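Local atomic coordinates of blood group a-and b-cleaving endo-beta-galactosidase (PDB entry 2YGL), a protein that probably binds carbohydrates such as blood group antigens through the tandem CBM51 modules of a family 98 endo-beta-galactosidase that cleaves blood group A and B antigens. Residues Leu9-Gly20 with Thr63-Asp74; Arg97-Ile108 with His155-Phe163. All blocks are in the same frame, centred on the assembly; numbering follows the deposited sequence.

In the fold
Both contacts lie in the first of the tandem modules, a beta-sandwich of two antiparallel sheets, with centres 15 Å apart, and both are partly buried. Contact 1 pairs outermost strand 16-17 with strand 69-74 of one sheet and bonds Gly-20 to Val-64 at the end of strand 60-64; Tyr-73 and Ile-71 are inside, Ser-15 and Thr-18 exposed. Contact 2 spans the sandwich, running from buried Val-161, Ile-106 and Phe-163 to a calcium site and exposed Trp-157. Backbone and hydroxyl bonds dominate contact 1; metal coordination and stacked rings mark contact 2. They join where Thr-63 N meets Val-161 O and Ala-65 N meets Asp-159 O, between neighbouring strands 60-64 and 160-171.

Contact 1: Leu9-Gly20 with Thr63-Asp74; sequences LSDMDWSSATHG and TVADSPSVISYD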
loop_
_atom_site.group_PDB
_atom_site.type_symbol
_atom_site.label_atom_id
_atom_site.label_comp_id
_atom_site.label_asym_id
_atom_site.label_seq_id
_atom_site.Cartn_x
_atom_site.Cartn_y
_atom_site.Cartn_z
ATOM N N LEU A 9 17.644 2.992 5.441
ATOM C CA LEU A 9 18.367 1.721 5.354
ATOM C C LEU A 9 19.140 1.434 6.641
ATOM O O LEU A 9 19.206 0.287 7.088
ATOM C CB LEU A 9 19.318 1.698 4.149
ATOM C CG LEU A 9 18.751 1.734 2.723
ATOM C CD1 LEU A 9 19.888 1.639 1.724
ATOM C CD2 LEU A 9 17.743 0.622 2.472
ATOM N N SER A 10 19.701 2.487 7.235
ATOM C CA SER A 10 20.447 2.384 8.490
ATOM C C SER A 10 19.565 2.021 9.688
ATOM O O SER A 10 20.073 1.734 10.773
ATOM C CB SER A 10 21.212 3.681 8.763
ATOM O OG SER A 10 20.339 4.793 8.845
ATOM N N ASP A 11 18.248 2.037 9.483
ATOM C CA ASP A 11 17.294 1.575 10.487
ATOM C C ASP A 11 16.816 0.151 10.187
ATOM O O ASP A 11 16.035 -0.424 10.947
ATOM C CB ASP A 11 16.101 2.535 10.593
ATOM C CG ASP A 11 16.482 3.894 11.166
ATOM O OD1 ASP A 11 17.467 3.981 11.932
ATOM O OD2 ASP A 11 15.788 4.881 10.854
ATOM N N MET A 12 17.290 -0.412 9.076
ATOM C CA MET A 12 16.961 -1.784 8.696
ATOM C C MET A 12 18.157 -2.705 8.902
ATOM O O MET A 12 19.274 -2.246 9.147
ATOM C CB MET A 12 16.503 -1.858 7.235
ATOM C CG MET A 12 15.434 -0.854 6.851
ATOM S SD MET A 12 14.965 -1.008 5.120
ATOM C CE MET A 12 14.700 0.703 4.709
ATOM N N ASP A 13 17.913 -4.007 8.805
ATOM C CA ASP A 13 18.974 -5.003 8.894
ATOM C C ASP A 13 19.317 -5.483 7.491
ATOM O O ASP A 13 18.443 -5.969 6.770
ATOM C CB ASP A 13 18.531 -6.188 9.761
ATOM C CG ASP A 13 17.942 -5.757 11.096
ATOM O OD1 ASP A 13 18.593 -4.976 11.821
ATOM O OD2 ASP A 13 16.827 -6.210 11.425
ATOM N N TRP A 14 20.581 -5.331 7.098
ATOM C CA TRP A 14 21.031 -5.827 5.798
ATOM C C TRP A 14 21.088 -7.351 5.776
ATOM O O TRP A 14 21.370 -7.979 6.798
ATOM C CB TRP A 14 22.381 -5.213 5.384
ATOM C CG TRP A 14 23.507 -5.372 6.370
ATOM C CD1 TRP A 14 24.044 -6.543 6.829
ATOM C CD2 TRP A 14 24.264 -4.319 6.985
ATOM N NE1 TRP A 14 25.066 -6.286 7.706
ATOM C CE2 TRP A 14 25.223 -4.930 7.823
ATOM C CE3 TRP A 14 24.215 -2.920 6.920
ATOM C CZ2 TRP A 14 26.133 -4.190 8.588
ATOM C CZ3 TRP A 14 25.121 -2.183 7.684
ATOM C CH2 TRP A 14 26.067 -2.824 8.506
ATOM N N SER A 15 20.792 -7.941 4.621
ATOM C CA SER A 15 20.910 -9.390 4.445
ATOM C C SER A 15 22.382 -9.787 4.359
ATOM O O SER A 15 22.770 -10.868 4.803
ATOM C CB SER A 15 20.140 -9.858 3.208
ATOM O OG SER A 15 20.594 -9.203 2.036
ATOM N N SER A 16 23.190 -8.898 3.788
ATOM C CA SER A 16 24.645 -9.038 3.769
ATOM C C SER A 16 25.307 -7.683 3.515
ATOM O O SER A 16 24.681 -6.755 2.988
ATOM C CB SER A 16 25.097 -10.063 2.720
ATOM O OG SER A 16 24.722 -9.658 1.415
ATOM N N ALA A 17 26.573 -7.578 3.907
ATOM C CA ALA A 17 27.345 -6.358 3.715
ATOM C C ALA A 17 28.824 -6.690 3.577
ATOM O O ALA A 17 29.400 -7.362 4.436
ATOM C CB ALA A 17 27.118 -5.389 4.871
ATOM N N THR A 18 29.426 -6.238 2.481
ATOM C CA THR A 18 30.865 -6.372 2.283
ATOM C C THR A 18 31.484 -5.003 2.012
ATOM O O THR A 18 30.831 -4.111 1.458
ATOM C CB THR A 18 31.214 -7.331 1.120
ATOM O OG1 THR A 18 30.681 -6.816 -0.106
ATOM C CG2 THR A 18 30.666 -8.740 1.375
ATOM N N HIS A 19 32.743 -4.851 2.411
ATOM C CA HIS A 19 33.497 -3.618 2.207
ATOM C C HIS A 19 34.903 -3.929 1.693
ATOM O O HIS A 19 35.329 -5.088 1.696
ATOM C CB HIS A 19 33.556 -2.792 3.503
ATOM C CG HIS A 19 34.169 -3.516 4.664
ATOM N ND1 HIS A 19 35.530 -3.703 4.794
ATOM C CD2 HIS A 19 33.607 -4.087 5.757
ATOM C CE1 HIS A 19 35.778 -4.367 5.909
ATOM N NE2 HIS A 19 34.628 -4.609 6.514
ATOM N N GLY A 20 35.615 -2.891 1.261
ATOM C CA GLY A 20 36.940 -3.047 0.672
ATOM C C GLY A 20 38.121 -2.879 1.609
ATOM O O GLY A 20 39.268 -2.915 1.165
ATOM N N THR A 63 30.613 2.939 3.687
ATOM C CA THR A 63 31.395 1.761 3.317
ATOM C C THR A 63 32.745 2.136 2.696
ATOM O O THR A 63 33.037 3.317 2.481
ATOM C CB THR A 63 30.598 0.830 2.354
ATOM O OG1 THR A 63 31.279 -0.422 2.214
ATOM C CG2 THR A 63 30.413 1.475 0.971
ATOM N N VAL A 64 33.562 1.118 2.435
ATOM C CA VAL A 64 34.732 1.249 1.576
ATOM C C VAL A 64 34.476 0.409 0.322
ATOM O O VAL A 64 34.083 -0.757 0.415
ATOM C CB VAL A 64 36.034 0.792 2.287
ATOM C CG1 VAL A 64 37.202 0.723 1.305
ATOM C CG2 VAL A 64 36.369 1.731 3.435
ATOM N N ALA A 65 34.680 1.016 -0.845
ATOM C CA ALA A 65 34.447 0.347 -2.121
ATOM C C ALA A 65 35.386 -0.842 -2.333
ATOM O O ALA A 65 36.508 -0.866 -1.819
ATOM C CB ALA A 65 34.569 1.345 -3.269
ATOM N N ASP A 66 34.904 -1.837 -3.074
ATOM C CA ASP A 66 35.719 -2.984 -3.466
ATOM C C ASP A 66 35.460 -3.292 -4.944
ATOM O O ASP A 66 35.305 -2.369 -5.743
ATOM C CB ASP A 66 35.430 -4.196 -2.570
ATOM C CG ASP A 66 36.666 -5.051 -2.317
ATOM O OD1 ASP A 66 37.748 -4.729 -2.855
ATOM O OD2 ASP A 66 36.559 -6.044 -1.570
ATOM N N SER A 67 35.401 -4.571 -5.311
ATOM C CA SER A 67 35.183 -4.938 -6.716
ATOM C C SER A 67 34.101 -6.007 -6.956
ATOM O O SER A 67 34.387 -7.048 -7.545
ATOM C CB SER A 67 36.509 -5.359 -7.364
ATOM O OG SER A 67 37.347 -4.233 -7.571
ATOM N N PRO A 68 32.850 -5.748 -6.523
ATOM C CA PRO A 68 32.393 -4.573 -5.776
ATOM C C PRO A 68 32.223 -4.819 -4.276
ATOM O O PRO A 68 32.213 -5.966 -3.827
ATOM C CB PRO A 68 31.026 -4.287 -6.398
ATOM C CG PRO A 68 30.526 -5.644 -6.872
ATOM C CD PRO A 68 31.714 -6.577 -6.973
ATOM N N SER A 69 32.111 -3.730 -3.518
ATOM C CA SER A 69 31.545 -3.767 -2.174
ATOM C C SER A 69 30.031 -3.810 -2.355
ATOM O O SER A 69 29.478 -3.038 -3.140
ATOM C CB SER A 69 31.957 -2.519 -1.386
ATOM O OG SER A 69 31.018 -2.209 -0.364
ATOM N N VAL A 70 29.367 -4.718 -1.644
ATOM C CA VAL A 70 27.923 -4.922 -1.803
ATOM C C VAL A 70 27.193 -4.913 -0.458
ATOM O O VAL A 70 27.551 -5.649 0.462
ATOM C CB VAL A 70 27.606 -6.248 -2.571
ATOM C CG1 VAL A 70 26.107 -6.541 -2.571
ATOM C CG2 VAL A 70 28.126 -6.191 -3.997
ATOM N N ILE A 71 26.168 -4.068 -0.358
ATOM C CA ILE A 71 25.274 -4.052 0.799
ATOM C C ILE A 71 23.841 -4.288 0.312
ATOM O O ILE A 71 23.286 -3.482 -0.447
ATOM C CB ILE A 71 25.386 -2.731 1.599
ATOM C CG1 ILE A 71 26.848 -2.450 1.960
ATOM C CG2 ILE A 71 24.539 -2.800 2.868
ATOM C CD1 ILE A 71 27.222 -0.990 1.963
ATOM N N SER A 72 23.258 -5.406 0.740
ATOM C CA SER A 72 21.948 -5.841 0.254
ATOM C C SER A 72 20.889 -5.858 1.349
ATOM O O SER A 72 21.190 -6.137 2.514
ATOM C CB SER A 72 22.048 -7.231 -0.374
ATOM O OG SER A 72 22.959 -7.230 -1.457
ATOM N N TYR A 73 19.649 -5.570 0.956
ATOM C CA TYR A 73 18.507 -5.595 1.867
ATOM C C TYR A 73 17.353 -6.399 1.276
ATOM O O TYR A 73 17.056 -6.295 0.079
ATOM C CB TYR A 73 18.032 -4.172 2.180
ATOM C CG TYR A 73 19.037 -3.326 2.932
ATOM C CD1 TYR A 73 20.038 -2.629 2.253
ATOM C CD2 TYR A 73 18.982 -3.213 4.321
ATOM C CE1 TYR A 73 20.962 -1.852 2.934
ATOM C CE2 TYR A 73 19.902 -2.433 5.016
ATOM C CZ TYR A 73 20.892 -1.757 4.313
ATOM O OH TYR A 73 21.810 -0.984 4.984
ATOM N N ASP A 74 16.712 -7.197 2.125
ATOM C CA ASP A 74 15.518 -7.940 1.743
ATOM C C ASP A 74 14.309 -7.026 1.866
ATOM O O ASP A 74 13.966 -6.578 2.960
ATOM C CB ASP A 74 15.347 -9.191 2.618
ATOM C CG ASP A 74 14.097 -10.000 2.269
ATOM O OD1 ASP A 74 13.491 -9.782 1.194
ATOM O OD2 ASP A 74 13.719 -10.872 3.079
HETATM O O HOH W 1 21.553 -0.896 7.701
HETATM O O HOH W 2 17.591 -7.447 4.745
HETATM O O HOH W 3 26.896 -8.516 0.374
HETATM O O HOH W 4 31.523 -8.289 -2.184
HETATM O O HOH W 5 34.352 -6.782 -0.452
#
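An edge strand of the CBM51 beta-sandwich is laid here against its neighbour: Ser-16 and Ser-72 form an antiparallel hydrogen-bonded pair, and Ala-17 and Ile-71 the non-hydrogen-bonded pair next to it. Ser-72 N donates to Ser-16 O at 3.0 Å, and Thr-18 N to Val-70 O at 2.8 Å. Beyond this short pairing a side chain takes over: Thr-18 OG1 accepts Val-70 N at 2.9 Å, its chi1 of 62° holding the hydroxyl over its own backbone and within reach of that N-H. Ser-69 OG donates to Thr-18 O at 2.6 Å, and Gly-20 N donates to Val-64 O at 2.8 Å.

At the other end the Tyr-73 ring is held between two aliphatic groups. Leu-9 CD2 sits over the centre of one face, 4.0 Å from the centroid, while Trp-14 CB covers the opposite face nearer the rim. Met-12 SD adds an oblique Met-aromatic contact. The phenol OH lies at the edge of the Trp-14 indole, near its plane, 3.6 Å from CE3, and water 1 links this OH to Leu-9 O. Ile-61 of strand 60-64 also packs on Tyr-73, and Ser-72 OG bonds to Ser-147 on the next strand of the sheet.

Waters 3 and 4 bridge Ser-16 OG to Val-70 O and Thr-18 OG1 to Pro-68 O. The edge is thus fastened by direct backbone bonds, hydroxyls and water together, whereas the tyrosine is fixed by contact on both faces, with its OH bonded to water 1.

Contact 2: Arg97-Ile108 with His155-Phe163; sequences RSDHAVVDRIEI and HTWGDEVVF. With CA (calcium ion), chain C.
His-100 and Trp-157 meet as an offset stack, their planes 30° apart and the imidazole and five-membered ring centroids separated by 5.0 Å. Between the two side chains the nearest atom is Trp-157 CB, over the middle of the imidazole face, 3.4 Å from its centroid (a CH-pi contact). Asp-99 comes to the indole edge, OD2 lying 3.4 Å from Trp-157 CZ3 with the carboxylate turned 71° to the ring. Arg-97 forms a side-on salt bridge with that carboxylate, NE to OD1 and NH2 to OD2, each oxygen using its syn lone pair. On the face opposite His-100, His-155 packs against the indole, and CZ3 lies over the centre of the His-155 ring.

Behind the rings, Ala-101 N donates to Trp-157 O, and Asp-159 divides its carboxylate between two tasks. OD1 accepts Val-102 N at 3.0 Å, nearly along the C-O axis; OD2 binds calcium at 2.3 Å. A chi1 of -65° carries the carboxylate toward the metal and Val-102. Val-102 O, His-155 O, waters 6 and 7 and Ala-152 O complete the site.

Deeper in, Val-103 and Val-161 cross at about a right angle, CG2 to CG2 3.7 Å, and Ile-106 CD1 meets Val-161 CG1 tip to tip. Ile-106 CG2 and Ile-108 CD1 both approach Phe-163 CE2 obliquely.

Calcium lets Asp-159 OD2 sit close to His-155 O and Val-102 O, which would otherwise repel it, and so probably stabilises these loops. His-100 ND1 is buried without a polar partner, so there packing against Trp-157 holds the ring.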
loop_
_atom_site.group_PDB
_atom_site.type_symbol
_atom_site.label_atom_id
_atom_site.label_comp_id
_atom_site.label_asym_id
_atom_site.label_seq_id
_atom_site.Cartn_x
_atom_site.Cartn_y
_atom_site.Cartn_z
ATOM N N ARG A 97 46.906 11.624 -1.502
ATOM C CA ARG A 97 47.532 11.257 -2.772
ATOM C C ARG A 97 46.458 11.126 -3.848
ATOM O O ARG A 97 45.298 10.847 -3.538
ATOM C CB ARG A 97 48.303 9.943 -2.629
ATOM C CG ARG A 97 49.649 10.067 -1.920
ATOM C CD ARG A 97 50.147 8.730 -1.372
ATOM N NE ARG A 97 50.053 7.644 -2.350
ATOM C CZ ARG A 97 50.699 6.482 -2.261
ATOM N NH1 ARG A 97 51.518 6.237 -1.243
ATOM N NH2 ARG A 97 50.533 5.564 -3.204
ATOM N N SER A 98 46.847 11.323 -5.107
ATOM C CA SER A 98 45.903 11.297 -6.231
ATOM C C SER A 98 45.361 9.900 -6.569
ATOM O O SER A 98 44.390 9.781 -7.320
ATOM C CB SER A 98 46.530 11.940 -7.473
ATOM O OG SER A 98 47.694 11.240 -7.868
ATOM N N ASP A 99 45.985 8.857 -6.024
ATOM C CA ASP A 99 45.492 7.483 -6.190
ATOM C C ASP A 99 44.543 7.078 -5.052
ATOM O O ASP A 99 43.936 6.005 -5.084
ATOM C CB ASP A 99 46.656 6.484 -6.332
ATOM C CG ASP A 99 47.658 6.566 -5.187
ATOM O OD1 ASP A 99 47.418 7.304 -4.210
ATOM O OD2 ASP A 99 48.700 5.881 -5.262
ATOM N N HIS A 100 44.430 7.950 -4.051
ATOM C CA HIS A 100 43.480 7.786 -2.955
ATOM C C HIS A 100 42.179 8.512 -3.294
ATOM O O HIS A 100 42.196 9.509 -4.017
ATOM C CB HIS A 100 44.073 8.337 -1.656
ATOM C CG HIS A 100 45.099 7.443 -1.029
ATOM N ND1 HIS A 100 45.031 7.045 0.290
ATOM C CD2 HIS A 100 46.212 6.864 -1.538
ATOM C CE1 HIS A 100 46.060 6.264 0.566
ATOM N NE2 HIS A 100 46.790 6.136 -0.527
ATOM N N ALA A 101 41.064 8.007 -2.764
ATOM C CA ALA A 101 39.720 8.541 -3.041
ATOM C C ALA A 101 39.377 8.560 -4.541
ATOM O O ALA A 101 39.009 9.598 -5.101
ATOM C CB ALA A 101 39.530 9.931 -2.403
ATOM N N VAL A 102 39.508 7.400 -5.179
ATOM C CA VAL A 102 39.192 7.245 -6.599
ATOM C C VAL A 102 38.225 6.076 -6.756
ATOM O O VAL A 102 38.613 4.911 -6.633
ATOM C CB VAL A 102 40.466 7.040 -7.464
ATOM C CG1 VAL A 102 40.105 6.794 -8.930
ATOM C CG2 VAL A 102 41.396 8.245 -7.348
ATOM N N VAL A 103 36.962 6.399 -7.006
ATOM C CA VAL A 103 35.912 5.395 -7.130
ATOM C C VAL A 103 35.454 5.328 -8.582
ATOM O O VAL A 103 34.994 6.323 -9.143
ATOM C CB VAL A 103 34.725 5.696 -6.176
ATOM C CG1 VAL A 103 33.517 4.803 -6.483
ATOM C CG2 VAL A 103 35.163 5.522 -4.725
ATOM N N ASP A 104 35.601 4.149 -9.181
ATOM C CA ASP A 104 35.273 3.946 -10.588
ATOM C C ASP A 104 33.777 4.063 -10.869
ATOM O O ASP A 104 33.375 4.719 -11.828
ATOM C CB ASP A 104 35.799 2.589 -11.074
ATOM C CG ASP A 104 37.286 2.615 -11.419
ATOM O OD1 ASP A 104 38.002 3.554 -10.998
ATOM O OD2 ASP A 104 37.740 1.680 -12.116
ATOM N N ARG A 105 32.958 3.447 -10.017
ATOM C CA ARG A 105 31.532 3.309 -10.287
ATOM C C ARG A 105 30.720 3.011 -9.026
ATOM O O ARG A 105 31.174 2.289 -8.138
ATOM C CB ARG A 105 31.324 2.183 -11.303
ATOM C CG ARG A 105 30.012 2.216 -12.047
ATOM C CD ARG A 105 30.054 1.302 -13.268
ATOM N NE ARG A 105 30.046 -0.122 -12.936
ATOM C CZ ARG A 105 31.120 -0.911 -12.951
ATOM N NH1 ARG A 105 32.312 -0.430 -13.277
ATOM N NH2 ARG A 105 30.999 -2.193 -12.646
ATOM N N ILE A 106 29.519 3.580 -8.960
ATOM C CA ILE A 106 28.530 3.210 -7.951
ATOM C C ILE A 106 27.246 2.786 -8.663
ATOM O O ILE A 106 26.756 3.497 -9.546
ATOM C CB ILE A 106 28.238 4.363 -6.948
ATOM C CG1 ILE A 106 29.506 4.734 -6.165
ATOM C CG2 ILE A 106 27.113 3.968 -5.979
ATOM C CD1 ILE A 106 29.405 6.040 -5.379
ATOM N N GLU A 107 26.715 1.629 -8.281
ATOM C CA GLU A 107 25.488 1.112 -8.878
ATOM C C GLU A 107 24.434 0.762 -7.836
ATOM O O GLU A 107 24.755 0.430 -6.693
ATOM C CB GLU A 107 25.776 -0.131 -9.723
ATOM C CG GLU A 107 26.566 0.124 -10.996
ATOM C CD GLU A 107 26.963 -1.163 -11.706
ATOM O OE1 GLU A 107 26.807 -2.258 -11.119
ATOM O OE2 GLU A 107 27.437 -1.074 -12.859
ATOM N N ILE A 108 23.171 0.847 -8.250
ATOM C CA ILE A 108 22.058 0.306 -7.480
ATOM C C ILE A 108 21.412 -0.796 -8.311
ATOM O O ILE A 108 21.100 -0.600 -9.490
ATOM C CB ILE A 108 21.019 1.391 -7.084
ATOM C CG1 ILE A 108 21.688 2.548 -6.318
ATOM C CG2 ILE A 108 19.864 0.780 -6.277
ATOM C CD1 ILE A 108 22.344 2.164 -4.982
ATOM N N HIS A 155 42.688 0.631 -6.669
ATOM C CA HIS A 155 42.956 0.509 -5.236
ATOM C C HIS A 155 41.725 0.902 -4.431
ATOM O O HIS A 155 40.881 1.655 -4.912
ATOM C CB HIS A 155 44.125 1.407 -4.824
ATOM C CG HIS A 155 45.338 1.262 -5.689
ATOM N ND1 HIS A 155 46.211 0.202 -5.574
ATOM C CD2 HIS A 155 45.825 2.048 -6.678
ATOM C CE1 HIS A 155 47.184 0.341 -6.457
ATOM N NE2 HIS A 155 46.973 1.453 -7.138
ATOM N N THR A 156 41.635 0.405 -3.201
ATOM C CA THR A 156 40.533 0.759 -2.307
ATOM C C THR A 156 40.878 1.961 -1.411
ATOM O O THR A 156 40.017 2.465 -0.685
ATOM C CB THR A 156 40.124 -0.434 -1.415
ATOM O OG1 THR A 156 41.202 -0.756 -0.528
ATOM C CG2 THR A 156 39.773 -1.655 -2.260
ATOM N N TRP A 157 42.131 2.413 -1.475
ATOM C CA TRP A 157 42.636 3.494 -0.620
ATOM C C TRP A 157 41.764 4.748 -0.678
ATOM O O TRP A 157 41.521 5.295 -1.755
ATOM C CB TRP A 157 44.080 3.863 -0.985
ATOM C CG TRP A 157 45.050 2.703 -1.074
ATOM C CD1 TRP A 157 45.069 1.576 -0.296
ATOM C CD2 TRP A 157 46.159 2.584 -1.976
ATOM N NE1 TRP A 157 46.109 0.757 -0.672
ATOM C CE2 TRP A 157 46.794 1.351 -1.699
ATOM C CE3 TRP A 157 46.671 3.395 -3.000
ATOM C CZ2 TRP A 157 47.918 0.909 -2.409
ATOM C CZ3 TRP A 157 47.793 2.958 -3.704
ATOM C CH2 TRP A 157 48.402 1.725 -3.404
ATOM N N GLY A 158 41.289 5.182 0.487
ATOM C CA GLY A 158 40.497 6.410 0.614
ATOM C C GLY A 158 39.103 6.387 0.003
ATOM O O GLY A 158 38.432 7.420 -0.046
ATOM N N ASP A 159 38.659 5.215 -0.450
ATOM C CA ASP A 159 37.354 5.086 -1.107
ATOM C C ASP A 159 36.194 5.024 -0.113
ATOM O O ASP A 159 35.481 4.021 -0.028
ATOM C CB ASP A 159 37.330 3.870 -2.032
ATOM C CG ASP A 159 38.282 4.007 -3.202
ATOM O OD1 ASP A 159 38.838 5.107 -3.429
ATOM O OD2 ASP A 159 38.470 3.000 -3.911
ATOM N N GLU A 160 36.009 6.120 0.618
ATOM C CA GLU A 160 34.963 6.230 1.624
ATOM C C GLU A 160 33.634 6.568 0.955
ATOM O O GLU A 160 33.189 7.720 0.981
ATOM C CB GLU A 160 35.332 7.305 2.657
ATOM C CG GLU A 160 36.630 7.044 3.416
ATOM C CD GLU A 160 36.479 6.002 4.505
ATOM O OE1 GLU A 160 35.503 6.078 5.283
ATOM O OE2 GLU A 160 37.345 5.108 4.585
ATOM N N VAL A 161 33.012 5.561 0.341
ATOM C CA VAL A 161 31.722 5.741 -0.320
ATOM C C VAL A 161 30.621 5.842 0.724
ATOM O O VAL A 161 30.501 4.984 1.604
ATOM C CB VAL A 161 31.409 4.602 -1.334
ATOM C CG1 VAL A 161 29.948 4.648 -1.787
ATOM C CG2 VAL A 161 32.330 4.691 -2.539
ATOM N N VAL A 162 29.832 6.908 0.629
ATOM C CA VAL A 162 28.658 7.060 1.476
ATOM C C VAL A 162 27.379 7.124 0.659
ATOM O O VAL A 162 27.312 7.791 -0.382
ATOM C CB VAL A 162 28.743 8.288 2.424
ATOM C CG1 VAL A 162 29.710 8.017 3.568
ATOM C CG2 VAL A 162 29.117 9.558 1.666
ATOM N N PHE A 163 26.377 6.399 1.137
ATOM C CA PHE A 163 25.028 6.494 0.619
ATOM C C PHE A 163 24.271 7.378 1.610
ATOM O O PHE A 163 23.574 6.887 2.500
ATOM C CB PHE A 163 24.406 5.094 0.481
ATOM C CG PHE A 163 25.180 4.168 -0.437
ATOM C CD1 PHE A 163 26.272 3.440 0.037
ATOM C CD2 PHE A 163 24.816 4.028 -1.775
ATOM C CE1 PHE A 163 26.991 2.588 -0.811
ATOM C CE2 PHE A 163 25.527 3.176 -2.630
ATOM C CZ PHE A 163 26.616 2.457 -2.144
HETATM CA CA CA C . 39.860 3.401 -5.714
HETATM O O HOH W 6 41.540 4.577 -4.484
HETATM O O HOH W 7 41.426 3.378 -7.344
#